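Local atomic coordinates of Blr3880 protein (Bradyrhizobium japonicum, PDB entry 2OOD), a protein that probably catalyses the zinc-dependent hydrolytic deamination of guanine to xanthine and ammonia, the step that opens guanine degradation. Residues A[64-68]-A[69-73]; A[209-213]-A[214-218]; A[349-353]-A[354-358]. One frame throughout, in Å; residues are numbered along the deposited sequence.

All three interactions are local contacts at the ends of secondary-structure elements, and their centres lie 40 Å or more apart. Interaction 1 turns a corner between two strands, with isoleucines packed inside the bend and an arginine bonded to the backbone of the corner. Interaction 2, largely buried and lying across the chain's centre from interaction 1, starts a helix of the amidohydrolase barrel near the guanine pocket, using a serine cap over small apolar contacts. Residues 349-358 instead leave a helix at the subunit interface, where waters bridge the two segments and an aspartate folds the loop into an Asx turn. The chemistry differs accordingly: apolar packing with an arginine-to-backbone bond, capping, and water bridging.

Interaction 1 of 3, residues A[64-68]-A[69-73]; sequences THIKD and RIIVP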
ATOM      1  N   THR A  64       1.286   1.826  35.499  1.00 42.66           N
ATOM      2  CA  THR A  64       2.320   1.903  34.469  1.00 40.71           C
ATOM      3  C   THR A  64       1.854   3.003  33.521  1.00 40.10           C
ATOM      4  O   THR A  64       0.789   2.898  32.921  1.00 40.15           O
ATOM      5  CB  THR A  64       2.429   0.582  33.688  1.00 40.26           C
ATOM      6  OG1 THR A  64       2.769  -0.479  34.590  1.00 39.42           O
ATOM      7  CG2 THR A  64       3.488   0.694  32.599  1.00 38.30           C
ATOM      8  N   HIS A  65       2.640   4.062  33.390  1.00 40.00           N
ATOM      9  CA  HIS A  65       2.239   5.166  32.529  1.00 41.44           C
ATOM     10  C   HIS A  65       2.844   5.129  31.126  1.00 41.85           C
ATOM     11  O   HIS A  65       4.022   5.464  30.941  1.00 40.59           O
ATOM     12  CB  HIS A  65       2.595   6.504  33.197  1.00 43.15           C
ATOM     13  CG  HIS A  65       1.864   7.686  32.629  1.00 46.31           C
ATOM     14  ND1 HIS A  65       2.247   8.986  32.879  1.00 47.29           N
ATOM     15  CD2 HIS A  65       0.770   7.764  31.832  1.00 47.52           C
ATOM     16  CE1 HIS A  65       1.425   9.816  32.260  1.00 48.22           C
ATOM     17  NE2 HIS A  65       0.519   9.100  31.617  1.00 48.67           N
ATOM     18  N   ILE A  66       2.034   4.715  30.147  1.00 40.84           N
ATOM     19  CA  ILE A  66       2.467   4.682  28.750  1.00 40.14           C
ATOM     20  C   ILE A  66       2.289   6.130  28.298  1.00 39.85           C
ATOM     21  O   ILE A  66       1.175   6.561  28.033  1.00 41.49           O
ATOM     22  CB  ILE A  66       1.546   3.816  27.854  1.00 39.39           C
ATOM     23  CG1 ILE A  66       1.228   2.476  28.522  1.00 38.95           C
ATOM     24  CG2 ILE A  66       2.221   3.582  26.505  1.00 38.76           C
ATOM     25  CD1 ILE A  66       2.364   1.520  28.534  1.00 39.99           C
ATOM     26  N   LYS A  67       3.370   6.888  28.214  1.00 40.08           N
ATOM     27  CA  LYS A  67       3.242   8.282  27.811  1.00 42.36           C
ATOM     28  C   LYS A  67       3.291   8.531  26.301  1.00 42.26           C
ATOM     29  O   LYS A  67       3.799   7.709  25.545  1.00 43.24           O
ATOM     30  CB  LYS A  67       4.321   9.116  28.504  1.00 42.80           C
ATOM     31  CG  LYS A  67       4.174   9.179  30.018  1.00 44.77           C
ATOM     32  CD  LYS A  67       5.288  10.016  30.639  1.00 47.20           C
ATOM     33  CE  LYS A  67       5.123  10.132  32.152  1.00 48.96           C
ATOM     34  NZ  LYS A  67       6.087  11.113  32.755  1.00 51.13           N
ATOM     35  N   ASP A  68       2.744   9.669  25.881  1.00 41.66           N
ATOM     36  CA  ASP A  68       2.724  10.086  24.479  1.00 41.45           C
ATOM     37  C   ASP A  68       2.321   9.048  23.443  1.00 40.91           C
ATOM     38  O   ASP A  68       2.920   8.977  22.367  1.00 40.70           O
ATOM     39  CB  ASP A  68       4.083  10.654  24.088  1.00 44.17           C
ATOM     40  CG  ASP A  68       4.498  11.810  24.970  1.00 47.12           C
ATOM     41  OD1 ASP A  68       3.664  12.720  25.183  1.00 48.50           O
ATOM     42  OD2 ASP A  68       5.656  11.809  25.449  1.00 49.04           O
ATOM     43  N   ARG A  69       1.304   8.255  23.748  1.00 37.80           N
ATOM     44  CA  ARG A  69       0.847   7.245  22.812  1.00 36.20           C
ATOM     45  C   ARG A  69      -0.673   7.230  22.819  1.00 37.19           C
ATOM     46  O   ARG A  69      -1.312   7.868  23.660  1.00 36.97           O
ATOM     47  CB  ARG A  69       1.359   5.865  23.232  1.00 35.31           C
ATOM     48  CG  ARG A  69       2.866   5.740  23.314  1.00 35.10           C
ATOM     49  CD  ARG A  69       3.491   5.683  21.936  1.00 34.49           C
ATOM     50  NE  ARG A  69       4.939   5.483  21.981  1.00 34.21           N
ATOM     51  CZ  ARG A  69       5.844   6.458  21.934  1.00 33.92           C
ATOM     52  NH1 ARG A  69       5.466   7.728  21.840  1.00 31.53           N
ATOM     53  NH2 ARG A  69       7.136   6.154  21.966  1.00 33.23           N
ATOM     54  N   ILE A  70      -1.253   6.517  21.861  1.00 35.27           N
ATOM     55  CA  ILE A  70      -2.694   6.372  21.816  1.00 34.17           C
ATOM     56  C   ILE A  70      -2.892   4.872  22.009  1.00 34.89           C
ATOM     57  O   ILE A  70      -2.524   4.072  21.147  1.00 35.85           O
ATOM     58  CB  ILE A  70      -3.280   6.844  20.468  1.00 32.46           C
ATOM     59  CG1 ILE A  70      -2.995   8.332  20.272  1.00 31.10           C
ATOM     60  CG2 ILE A  70      -4.783   6.649  20.460  1.00 31.43           C
ATOM     61  CD1 ILE A  70      -3.634   8.919  19.050  1.00 28.30           C
ATOM     62  N   ILE A  71      -3.431   4.490  23.165  1.00 34.61           N
ATOM     63  CA  ILE A  71      -3.645   3.080  23.479  1.00 34.31           C
ATOM     64  C   ILE A  71      -4.984   2.590  22.950  1.00 34.73           C
ATOM     65  O   ILE A  71      -6.037   3.109  23.315  1.00 35.25           O
ATOM     66  CB  ILE A  71      -3.587   2.831  25.010  1.00 33.41           C
ATOM     67  CG1 ILE A  71      -2.343   3.499  25.597  1.00 32.77           C
ATOM     68  CG2 ILE A  71      -3.540   1.341  25.297  1.00 31.93           C
ATOM     69  CD1 ILE A  71      -2.278   3.444  27.093  1.00 32.45           C
ATOM     70  N   VAL A  72      -4.936   1.585  22.082  1.00 33.45           N
ATOM     71  CA  VAL A  72      -6.144   1.024  21.496  1.00 32.81           C
ATOM     72  C   VAL A  72      -6.167  -0.482  21.719  1.00 32.96           C
ATOM     73  O   VAL A  72      -5.151  -1.073  22.072  1.00 34.10           O
ATOM     74  CB  VAL A  72      -6.203   1.313  19.979  1.00 32.27           C
ATOM     75  CG1 VAL A  72      -6.204   2.816  19.733  1.00 30.29           C
ATOM     76  CG2 VAL A  72      -5.022   0.663  19.279  1.00 31.63           C
ATOM     77  N   PRO A  73      -7.335  -1.120  21.546  1.00 32.17           N
ATOM     78  CA  PRO A  73      -7.432  -2.569  21.737  1.00 31.68           C
ATOM     79  C   PRO A  73      -6.555  -3.311  20.734  1.00 32.05           C
ATOM     80  O   PRO A  73      -6.274  -2.797  19.656  1.00 32.42           O
ATOM     81  CB  PRO A  73      -8.914  -2.842  21.517  1.00 30.99           C
ATOM     82  CG  PRO A  73      -9.549  -1.609  22.043  1.00 30.24           C
ATOM     83  CD  PRO A  73      -8.678  -0.523  21.449  1.00 31.27           C
TER
HETATM   84  O   HOH W   1      -0.566   8.250  26.610  1.00 40.33           O
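Ile-66 lays its side chain across that of Ile-71 at about a right angle, CG1 of Ile-66 lying 3.9 Å from CD1 of Ile-71. Its other branch, CG2, sits opposite the backbone N and meets the aliphatic part of Arg-69, with CG2 of Ile-66 3.9 Å from CG of Arg-69. The two isoleucines belong to different strands: the chain turns a corner at Asp-68 and Arg-69, leaving strand 62-67 at the edge of a small four-stranded sheet and entering strand 70-81, which runs parallel to strand 132-138 at the start of the amidohydrolase barrel. Ile-8 of strand 5-9 touches both isoleucines, and Ala-408 of strand 406-409 packs on Ile-66 and Arg-69.

The arginine folds back over the corner. A bend at chi2 (-74°) brings NH1 of Arg-69 to 2.9 Å from O of Asp-68, the carbonyl just before it, in a hydrogen bond with an N-H...O angle of 153°. The acceptor lies near the guanidinium plane, yet the donor stands above the carbonyl plane of Asp-68, 51° out of it. Over one face of the same guanidinium group is O of Lys-67, which also lies 3.1 Å from CG of Arg-69. On the inner side of the bend one water bridges the two arms, donating to O of Ile-66 at 2.8 Å and to O of Arg-69 at 3.1 Å.

NE of Arg-69 forms a salt bridge with Asp-454, and NH1 has a long, weak ion pair with Asp-410. The carboxylate of Asp-68 remains 5.5 Å from NH1 of Arg-69, measured from OD2. The arginine's charge is therefore probably balanced chiefly by Asp-454, while its link to Asp-68 runs through the backbone carbonyl and ties the guanidinium group to the corner itself.

Interaction 2 of 3, residues A[209-213]-A[214-218]; sequences FGASP and ELLKA
Glu-214 doubles back on the residues before it: its chain bends at chi2 (92°), so that OE2 of Glu-214 comes 3.3 Å from CG of Pro-213, the two side chains lying side by side. Its backbone N makes a weak hydrogen bond to OG of Ser-212, the N-cap of helix 213-225. Leu-215 N gives the same hydroxyl a much straighter bond, 3.3 Å from N of Leu-215 to OG of Ser-212 at 166°, so two amides of the first turn share one cap oxygen. CD2 of Leu-215 also rests on CB of Ala-211 at 3.8 Å. Leu-216 touches that methyl through its CG, again 3.8 Å from CB of Ala-211, and its N bonds to O of Ser-212 at 3.1 Å, nearly in line with the C=O bond. Lys-217 closes the next turn, its N hydrogen-bonding to O of Pro-213 at 3.0 Å; bends at chi3 and chi4 curl the chain back until NZ adds a weak bond to the same carbonyl oxygen.

Asp-168 hydrogen-bonds to the cap hydroxyl, tying it to the loop after strand 160-166. Gly-210, close to the bound guanine, belongs to the loop that leads from strand 199-205 of the barrel into this helix, where Phe-182 of helix 179-193 packs on Leu-215 and Phe-262 on Leu-216.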
ATOM      1  N   PHE A 209     -13.229 -25.161  -4.054  1.00 39.11           N
ATOM      2  CA  PHE A 209     -12.483 -25.622  -5.218  1.00 40.20           C
ATOM      3  C   PHE A 209     -11.547 -26.787  -4.920  1.00 39.00           C
ATOM      4  O   PHE A 209     -11.270 -27.601  -5.798  1.00 38.95           O
ATOM      5  CB  PHE A 209     -11.676 -24.474  -5.816  1.00 40.89           C
ATOM      6  CG  PHE A 209     -10.967 -24.837  -7.087  1.00 43.04           C
ATOM      7  CD1 PHE A 209     -11.690 -25.219  -8.214  1.00 44.28           C
ATOM      8  CD2 PHE A 209      -9.578 -24.773  -7.172  1.00 44.45           C
ATOM      9  CE1 PHE A 209     -11.039 -25.535  -9.414  1.00 45.62           C
ATOM     10  CE2 PHE A 209      -8.912 -25.088  -8.373  1.00 45.91           C
ATOM     11  CZ  PHE A 209      -9.647 -25.467  -9.493  1.00 45.88           C
ATOM     12  N   GLY A 210     -11.053 -26.855  -3.687  1.00 38.15           N
ATOM     13  CA  GLY A 210     -10.150 -27.929  -3.316  1.00 37.92           C
ATOM     14  C   GLY A 210     -10.752 -28.871  -2.288  1.00 39.11           C
ATOM     15  O   GLY A 210     -10.020 -29.514  -1.532  1.00 38.09           O
ATOM     16  N   ALA A 211     -12.082 -28.969  -2.268  1.00 38.27           N
ATOM     17  CA  ALA A 211     -12.772 -29.829  -1.315  1.00 38.42           C
ATOM     18  C   ALA A 211     -13.847 -30.719  -1.937  1.00 40.40           C
ATOM     19  O   ALA A 211     -14.909 -30.235  -2.350  1.00 41.45           O
ATOM     20  CB  ALA A 211     -13.386 -28.983  -0.222  1.00 36.79           C
ATOM     21  N   SER A 212     -13.579 -32.022  -1.997  1.00 41.14           N
ATOM     22  CA  SER A 212     -14.545 -32.965  -2.548  1.00 41.43           C
ATOM     23  C   SER A 212     -15.760 -32.973  -1.627  1.00 42.44           C
ATOM     24  O   SER A 212     -15.661 -32.622  -0.445  1.00 42.26           O
ATOM     25  CB  SER A 212     -13.964 -34.377  -2.587  1.00 41.47           C
ATOM     26  OG  SER A 212     -14.170 -35.032  -1.344  1.00 40.85           O
ATOM     27  N   PRO A 213     -16.927 -33.382  -2.149  1.00 43.69           N
ATOM     28  CA  PRO A 213     -18.113 -33.403  -1.291  1.00 43.88           C
ATOM     29  C   PRO A 213     -17.947 -34.300  -0.062  1.00 44.82           C
ATOM     30  O   PRO A 213     -18.704 -34.161   0.906  1.00 45.14           O
ATOM     31  CB  PRO A 213     -19.226 -33.862  -2.239  1.00 42.68           C
ATOM     32  CG  PRO A 213     -18.499 -34.654  -3.267  1.00 42.44           C
ATOM     33  CD  PRO A 213     -17.257 -33.832  -3.510  1.00 42.73           C
ATOM     34  N   GLU A 214     -16.972 -35.214  -0.084  1.00 43.86           N
ATOM     35  CA  GLU A 214     -16.755 -36.068   1.090  1.00 45.85           C
ATOM     36  C   GLU A 214     -16.070 -35.237   2.184  1.00 45.51           C
ATOM     37  O   GLU A 214     -16.456 -35.295   3.361  1.00 44.02           O
ATOM     38  CB  GLU A 214     -15.879 -37.285   0.766  1.00 47.62           C
ATOM     39  CG  GLU A 214     -16.435 -38.198  -0.305  1.00 51.02           C
ATOM     40  CD  GLU A 214     -15.928 -37.830  -1.696  1.00 53.34           C
ATOM     41  OE1 GLU A 214     -14.695 -37.991  -1.934  1.00 54.34           O
ATOM     42  OE2 GLU A 214     -16.756 -37.380  -2.539  1.00 53.79           O
ATOM     43  N   LEU A 215     -15.056 -34.467   1.783  1.00 43.42           N
ATOM     44  CA  LEU A 215     -14.322 -33.619   2.712  1.00 42.00           C
ATOM     45  C   LEU A 215     -15.273 -32.614   3.365  1.00 42.33           C
ATOM     46  O   LEU A 215     -15.208 -32.376   4.568  1.00 42.66           O
ATOM     47  CB  LEU A 215     -13.199 -32.882   1.981  1.00 39.91           C
ATOM     48  CG  LEU A 215     -12.347 -31.932   2.826  1.00 38.62           C
ATOM     49  CD1 LEU A 215     -11.727 -32.699   3.971  1.00 37.65           C
ATOM     50  CD2 LEU A 215     -11.272 -31.291   1.962  1.00 36.81           C
ATOM     51  N   LEU A 216     -16.165 -32.030   2.573  1.00 42.48           N
ATOM     52  CA  LEU A 216     -17.108 -31.066   3.123  1.00 42.36           C
ATOM     53  C   LEU A 216     -18.148 -31.779   3.974  1.00 43.33           C
ATOM     54  O   LEU A 216     -18.680 -31.203   4.924  1.00 43.61           O
ATOM     55  CB  LEU A 216     -17.797 -30.281   2.004  1.00 40.99           C
ATOM     56  CG  LEU A 216     -16.905 -29.284   1.263  1.00 40.10           C
ATOM     57  CD1 LEU A 216     -17.664 -28.683   0.096  1.00 39.66           C
ATOM     58  CD2 LEU A 216     -16.454 -28.200   2.217  1.00 39.73           C
ATOM     59  N   LYS A 217     -18.439 -33.033   3.638  1.00 43.82           N
ATOM     60  CA  LYS A 217     -19.416 -33.789   4.414  1.00 44.90           C
ATOM     61  C   LYS A 217     -18.776 -34.098   5.776  1.00 45.08           C
ATOM     62  O   LYS A 217     -19.460 -34.178   6.806  1.00 44.65           O
ATOM     63  CB  LYS A 217     -19.812 -35.080   3.680  1.00 45.14           C
ATOM     64  CG  LYS A 217     -21.099 -35.699   4.227  1.00 48.09           C
ATOM     65  CD  LYS A 217     -21.578 -36.922   3.422  1.00 51.20           C
ATOM     66  CE  LYS A 217     -22.351 -36.544   2.129  1.00 53.02           C
ATOM     67  NZ  LYS A 217     -21.516 -35.974   1.005  1.00 53.83           N
ATOM     68  N   ALA A 218     -17.451 -34.244   5.768  1.00 43.76           N
ATOM     69  CA  ALA A 218     -16.694 -34.512   6.981  1.00 42.85           C
ATOM     70  C   ALA A 218     -16.745 -33.272   7.886  1.00 43.71           C
ATOM     71  O   ALA A 218     -16.930 -33.384   9.106  1.00 43.72           O
ATOM     72  CB  ALA A 218     -15.245 -34.848   6.626  1.00 42.25           C
TER

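Interaction 3 of 3, residues A[349-353]-A[354-358]; sequences NNTLL and DGSID
An Asx turn led by Asp-354 packs on Asn-350 and Thr-351 at the end of helix 335-352. CG of Asp-354 lies between its own backbone N and carbonyl carbon, and this chi1 of 76° turns the carboxylate towards the last helical turn. The backbone path itself sets CB of Asp-354 3.5 Å from O of Asn-350. Two donors of Ser-356 reach OD1 of Asp-354. The backbone N of Ser-356 approaches from above the carboxylate plane, 2.8 Å from OD1 of Asp-354 with an angle of 165°, whereas OG of Ser-356 donates to the syn lone pair, also at 2.8 Å. OG of Ser-356 is 4.1 Å from CG2 of Thr-351.

Leu-353 is the first residue to depart from helical backbone angles, and Gly-355, with positive phi (80°), carries the chain on round the turn. Past this point waters bridge the helix end and the loop. One water has its oxygen 2.6 Å from O of Thr-351, to which it can donate, and accepts from N of Ile-357. A second accepts from N of Gly-355, 2.8 Å away, and lies within donating distance of O of Leu-352 and O of Asp-358. The third lies 2.9 Å from O of Leu-352, to which it donates, and accepts a weak bond from N of Asp-358. Solvent thus connects carbonyls at the helix end to loop amides.

In the dimer, OG1 of Thr-351 hydrogen-bonds to the carbonyl of Gly-303 of the second subunit, and OD2 of Asp-354 accepts from the side-chain amide of Gln-94 of that subunit.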
ATOM      1  N   ASN A 349     -14.421   2.403  -5.038  1.00 30.95           N
ATOM      2  CA  ASN A 349     -15.833   2.010  -5.083  1.00 31.99           C
ATOM      3  C   ASN A 349     -16.736   3.249  -5.062  1.00 34.93           C
ATOM      4  O   ASN A 349     -17.800   3.267  -5.677  1.00 36.32           O
ATOM      5  CB  ASN A 349     -16.212   1.136  -3.885  1.00 31.30           C
ATOM      6  CG  ASN A 349     -15.712  -0.283  -3.997  1.00 30.94           C
ATOM      7  OD1 ASN A 349     -15.278  -0.727  -5.057  1.00 30.04           O
ATOM      8  ND2 ASN A 349     -15.788  -1.016  -2.894  1.00 29.02           N
ATOM      9  N   ASN A 350     -16.316   4.276  -4.334  1.00 35.87           N
ATOM     10  CA  ASN A 350     -17.078   5.511  -4.235  1.00 35.59           C
ATOM     11  C   ASN A 350     -17.246   6.134  -5.623  1.00 37.30           C
ATOM     12  O   ASN A 350     -18.304   6.671  -5.950  1.00 38.74           O
ATOM     13  CB  ASN A 350     -16.346   6.492  -3.318  1.00 34.42           C
ATOM     14  CG  ASN A 350     -17.084   7.800  -3.152  1.00 33.59           C
ATOM     15  OD1 ASN A 350     -18.086   7.872  -2.447  1.00 33.21           O
ATOM     16  ND2 ASN A 350     -16.595   8.843  -3.808  1.00 31.42           N
ATOM     17  N   THR A 351     -16.197   6.061  -6.436  1.00 36.58           N
ATOM     18  CA  THR A 351     -16.227   6.629  -7.771  1.00 35.27           C
ATOM     19  C   THR A 351     -17.124   5.817  -8.695  1.00 35.27           C
ATOM     20  O   THR A 351     -17.734   6.361  -9.608  1.00 36.47           O
ATOM     21  CB  THR A 351     -14.800   6.718  -8.357  1.00 34.04           C
ATOM     22  OG1 THR A 351     -13.998   7.548  -7.510  1.00 32.06           O
ATOM     23  CG2 THR A 351     -14.820   7.318  -9.749  1.00 31.74           C
ATOM     24  N   LEU A 352     -17.223   4.516  -8.449  1.00 35.65           N
ATOM     25  CA  LEU A 352     -18.062   3.644  -9.270  1.00 35.35           C
ATOM     26  C   LEU A 352     -19.556   3.763  -8.942  1.00 35.83           C
ATOM     27  O   LEU A 352     -20.405   3.407  -9.756  1.00 36.38           O
ATOM     28  CB  LEU A 352     -17.639   2.183  -9.087  1.00 33.32           C
ATOM     29  CG  LEU A 352     -16.227   1.792  -9.513  1.00 33.36           C
ATOM     30  CD1 LEU A 352     -15.970   0.347  -9.125  1.00 32.34           C
ATOM     31  CD2 LEU A 352     -16.056   1.995 -11.008  1.00 31.13           C
ATOM     32  N   LEU A 353     -19.866   4.275  -7.756  1.00 36.16           N
ATOM     33  CA  LEU A 353     -21.243   4.393  -7.301  1.00 34.09           C
ATOM     34  C   LEU A 353     -21.810   5.802  -7.212  1.00 35.07           C
ATOM     35  O   LEU A 353     -22.908   5.981  -6.688  1.00 34.90           O
ATOM     36  CB  LEU A 353     -21.379   3.725  -5.932  1.00 32.20           C
ATOM     37  CG  LEU A 353     -21.066   2.229  -5.915  1.00 32.71           C
ATOM     38  CD1 LEU A 353     -20.948   1.719  -4.489  1.00 31.75           C
ATOM     39  CD2 LEU A 353     -22.155   1.492  -6.671  1.00 31.86           C
ATOM     40  N   ASP A 354     -21.098   6.805  -7.714  1.00 34.57           N
ATOM     41  CA  ASP A 354     -21.623   8.161  -7.610  1.00 36.43           C
ATOM     42  C   ASP A 354     -22.250   8.705  -8.898  1.00 37.13           C
ATOM     43  O   ASP A 354     -22.701   9.850  -8.942  1.00 37.28           O
ATOM     44  CB  ASP A 354     -20.537   9.117  -7.102  1.00 35.36           C
ATOM     45  CG  ASP A 354     -19.522   9.470  -8.163  1.00 35.93           C
ATOM     46  OD1 ASP A 354     -19.562   8.869  -9.256  1.00 35.34           O
ATOM     47  OD2 ASP A 354     -18.678  10.352  -7.897  1.00 36.73           O
ATOM     48  N   GLY A 355     -22.288   7.876  -9.934  1.00 37.45           N
ATOM     49  CA  GLY A 355     -22.877   8.294 -11.191  1.00 38.37           C
ATOM     50  C   GLY A 355     -22.003   9.152 -12.092  1.00 40.09           C
ATOM     51  O   GLY A 355     -22.425   9.520 -13.189  1.00 40.73           O
ATOM     52  N   SER A 356     -20.790   9.475 -11.656  1.00 41.03           N
ATOM     53  CA  SER A 356     -19.909  10.296 -12.481  1.00 40.49           C
ATOM     54  C   SER A 356     -19.546   9.550 -13.765  1.00 40.66           C
ATOM     55  O   SER A 356     -19.143  10.166 -14.751  1.00 41.06           O
ATOM     56  CB  SER A 356     -18.640  10.685 -11.708  1.00 40.23           C
ATOM     57  OG  SER A 356     -17.867   9.553 -11.353  1.00 41.21           O
ATOM     58  N   ILE A 357     -19.696   8.229 -13.755  1.00 39.59           N
ATOM     59  CA  ILE A 357     -19.406   7.437 -14.944  1.00 40.23           C
ATOM     60  C   ILE A 357     -20.724   6.909 -15.507  1.00 41.62           C
ATOM     61  O   ILE A 357     -21.239   7.459 -16.484  1.00 42.37           O
ATOM     62  CB  ILE A 357     -18.462   6.249 -14.641  1.00 39.47           C
ATOM     63  CG1 ILE A 357     -17.100   6.765 -14.170  1.00 38.60           C
ATOM     64  CG2 ILE A 357     -18.238   5.432 -15.891  1.00 38.26           C
ATOM     65  CD1 ILE A 357     -16.125   5.661 -13.796  1.00 36.50           C
ATOM     66  N   ASP A 358     -21.270   5.855 -14.897  1.00 40.69           N
ATOM     67  CA  ASP A 358     -22.548   5.280 -15.348  1.00 39.63           C
ATOM     68  C   ASP A 358     -23.669   5.624 -14.359  1.00 39.09           C
ATOM     69  O   ASP A 358     -23.811   4.979 -13.320  1.00 39.21           O
ATOM     70  CB  ASP A 358     -22.439   3.760 -15.482  1.00 38.37           C
ATOM     71  CG  ASP A 358     -23.748   3.126 -15.911  1.00 37.94           C
ATOM     72  OD1 ASP A 358     -24.755   3.866 -15.997  1.00 37.53           O
ATOM     73  OD2 ASP A 358     -23.773   1.903 -16.156  1.00 37.25           O
TER
HETATM   74  O   HOH W   2     -19.624   6.377 -11.410  1.00 38.41           O
HETATM   75  O   HOH W   3     -22.356   5.134 -10.606  1.00 37.03           O
HETATM   76  O   HOH W   4     -20.216   3.520 -12.630  1.00 46.02           O